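Local coordinates for phosphatidylinositol-specific phospholipase C (Listeria monocytogenes, PDB 2PLC), which belongs to the phosphatidylinositol-specific phospholipase C family, whose X domain has a TIM-barrel-type fold, at residues I101-K106 and I152-E157. Sequence-based numbering, arbitrary orientation.
Sequences IIMRLK and ILLLSE
Ile101 and Ile152 start two parallel strands that stay in register as far as Lys106 and Glu157, their short axes inclined by 22°. Five backbone hydrogen bonds join them. The carbonyls of Ile101, Met103 and Leu105 accept from the amides of Leu153, Leu155 and Glu157, while Leu153 O and Leu155 O take the amides of Met103 and Leu105. The first is the shortest, 2.7 Å from Leu153 N to Ile101 O. CA-H...O contacts supplement them, as from Arg104 CA to Leu155 O.

Near the C-terminal ends, Arg104 forms a salt bridge with Glu157. Extended from CG to NE, Arg104 presents its guanidinium edge to the carboxylate. Arg104 NE reaches Glu157 OE1 at 2.8 Å, and Arg104 NH2 reaches the same oxygen at 2.7 Å. Guanidinium and carboxylate are nearly coplanar, 13° apart. The NH2 bond uses the syn lone pair; OE2 receives merely a weak bond from NH2. Lys106 lays its methylenes against this carboxylate, but Lys106 NZ stays 4.5 Å from Glu157 OE2, beyond a salt bridge, so its charge would at most help balance the carboxylate at longer range. Phe175 makes a cation-pi contact with Arg104.

These charged residues take the C-terminal end of their face, where Lys106 and Glu157 are partly exposed; apolar Ile102, Leu153 and Leu155 suit its buried part. On the other face Met103, bent at chi3 (113°), brings CE within 3.6 Å of Leu154 CD1.

These are neighbouring parallel strands of a TIM-barrel-type fold. Helix 82-95 covers Ile101 and Ile152, strand 60-65 pairs with the far edge of 101-106, and strand 169-174 continues the sheet beyond 152-157.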
loop_
_atom_site.group_PDB
_atom_site.type_symbol
_atom_site.label_atom_id
_atom_site.label_comp_id
_atom_site.label_asym_id
_atom_site.label_seq_id
_atom_site.Cartn_x
_atom_site.Cartn_y
_atom_site.Cartn_z
ATOM N N ILE A 101 9.247 -1.088 -0.655
ATOM C CA ILE A 101 7.937 -0.471 -0.741
ATOM C C ILE A 101 7.022 -1.256 -1.654
ATOM O O ILE A 101 7.423 -1.705 -2.727
ATOM C CB ILE A 101 8.054 1.003 -1.203
ATOM C CG1 ILE A 101 8.806 1.801 -0.139
ATOM C CG2 ILE A 101 6.679 1.611 -1.464
ATOM C CD1 ILE A 101 9.089 3.216 -0.510
ATOM N N ILE A 102 5.814 -1.502 -1.164
ATOM C CA ILE A 102 4.807 -2.218 -1.927
ATOM C C ILE A 102 3.907 -1.116 -2.459
ATOM O O ILE A 102 3.406 -0.297 -1.693
ATOM C CB ILE A 102 4.019 -3.181 -1.037
ATOM C CG1 ILE A 102 4.991 -4.126 -0.325
ATOM C CG2 ILE A 102 3.010 -3.963 -1.879
ATOM C CD1 ILE A 102 4.356 -4.962 0.747
ATOM N N MET A 103 3.711 -1.095 -3.772
ATOM C CA MET A 103 2.920 -0.056 -4.393
ATOM C C MET A 103 1.813 -0.523 -5.313
ATOM O O MET A 103 2.050 -1.203 -6.308
ATOM C CB MET A 103 3.852 0.889 -5.155
ATOM C CG MET A 103 3.140 1.980 -5.932
ATOM S SD MET A 103 4.303 3.012 -6.825
ATOM C CE MET A 103 3.899 2.592 -8.494
ATOM N N ARG A 104 0.593 -0.127 -4.973
ATOM C CA ARG A 104 -0.568 -0.446 -5.776
ATOM C C ARG A 104 -0.705 0.704 -6.764
ATOM O O ARG A 104 -0.764 1.866 -6.363
ATOM C CB ARG A 104 -1.811 -0.510 -4.894
ATOM C CG ARG A 104 -3.100 -0.679 -5.657
ATOM C CD ARG A 104 -4.293 -0.452 -4.755
ATOM N NE ARG A 104 -5.556 -0.648 -5.460
ATOM C CZ ARG A 104 -6.748 -0.625 -4.870
ATOM N NH1 ARG A 104 -6.840 -0.408 -3.568
ATOM N NH2 ARG A 104 -7.847 -0.868 -5.572
ATOM N N LEU A 105 -0.663 0.386 -8.051
ATOM C CA LEU A 105 -0.802 1.399 -9.085
ATOM C C LEU A 105 -2.094 1.092 -9.812
ATOM O O LEU A 105 -2.200 0.094 -10.518
ATOM C CB LEU A 105 0.388 1.367 -10.046
ATOM C CG LEU A 105 0.318 2.313 -11.249
ATOM C CD1 LEU A 105 0.131 3.748 -10.786
ATOM C CD2 LEU A 105 1.582 2.179 -12.078
ATOM N N LYS A 106 -3.082 1.957 -9.620
ATOM C CA LYS A 106 -4.393 1.771 -10.217
ATOM C C LYS A 106 -4.724 2.732 -11.356
ATOM O O LYS A 106 -4.398 3.918 -11.307
ATOM C CB LYS A 106 -5.454 1.891 -9.128
ATOM C CG LYS A 106 -6.843 1.532 -9.579
ATOM C CD LYS A 106 -7.860 1.795 -8.486
ATOM C CE LYS A 106 -9.218 1.230 -8.873
ATOM N NZ LYS A 106 -9.646 1.715 -10.217
ATOM N N ILE A 152 10.952 -1.665 -5.227
ATOM C CA ILE A 152 9.512 -1.474 -5.197
ATOM C C ILE A 152 8.828 -2.740 -5.692
ATOM O O ILE A 152 9.205 -3.287 -6.723
ATOM C CB ILE A 152 9.073 -0.308 -6.135
ATOM C CG1 ILE A 152 9.654 1.018 -5.648
ATOM C CG2 ILE A 152 7.549 -0.209 -6.210
ATOM C CD1 ILE A 152 9.389 2.180 -6.586
ATOM N N LEU A 153 7.864 -3.235 -4.923
ATOM C CA LEU A 153 7.094 -4.400 -5.331
ATOM C C LEU A 153 5.810 -3.810 -5.907
ATOM O O LEU A 153 4.953 -3.345 -5.167
ATOM C CB LEU A 153 6.782 -5.307 -4.133
ATOM C CG LEU A 153 5.866 -6.490 -4.473
ATOM C CD1 LEU A 153 6.420 -7.253 -5.673
ATOM C CD2 LEU A 153 5.715 -7.406 -3.283
ATOM N N LEU A 154 5.691 -3.809 -7.227
ATOM C CA LEU A 154 4.520 -3.246 -7.898
ATOM C C LEU A 154 3.303 -4.167 -7.959
ATOM O O LEU A 154 3.418 -5.347 -8.276
ATOM C CB LEU A 154 4.900 -2.816 -9.322
ATOM C CG LEU A 154 3.838 -2.134 -10.190
ATOM C CD1 LEU A 154 3.503 -0.774 -9.619
ATOM C CD2 LEU A 154 4.347 -1.980 -11.618
ATOM N N LEU A 155 2.134 -3.615 -7.649
ATOM C CA LEU A 155 0.884 -4.364 -7.716
ATOM C C LEU A 155 0.026 -3.604 -8.715
ATOM O O LEU A 155 -0.590 -2.596 -8.369
ATOM C CB LEU A 155 0.194 -4.422 -6.350
ATOM C CG LEU A 155 0.932 -5.155 -5.229
ATOM C CD1 LEU A 155 0.106 -5.115 -3.954
ATOM C CD2 LEU A 155 1.195 -6.590 -5.641
ATOM N N SER A 156 0.047 -4.052 -9.967
ATOM C CA SER A 156 -0.703 -3.401 -11.042
ATOM C C SER A 156 -2.183 -3.720 -11.091
ATOM O O SER A 156 -2.586 -4.879 -11.027
ATOM C CB SER A 156 -0.091 -3.726 -12.404
ATOM O OG SER A 156 1.202 -3.172 -12.524
ATOM N N GLU A 157 -2.983 -2.675 -11.267
ATOM C CA GLU A 157 -4.426 -2.807 -11.368
ATOM C C GLU A 157 -4.918 -1.965 -12.535
ATOM O O GLU A 157 -4.866 -0.732 -12.496
ATOM C CB GLU A 157 -5.103 -2.348 -10.078
ATOM C CG GLU A 157 -6.617 -2.460 -10.110
ATOM C CD GLU A 157 -7.268 -2.117 -8.785
ATOM O OE1 GLU A 157 -6.576 -1.598 -7.887
ATOM O OE2 GLU A 157 -8.483 -2.366 -8.638
#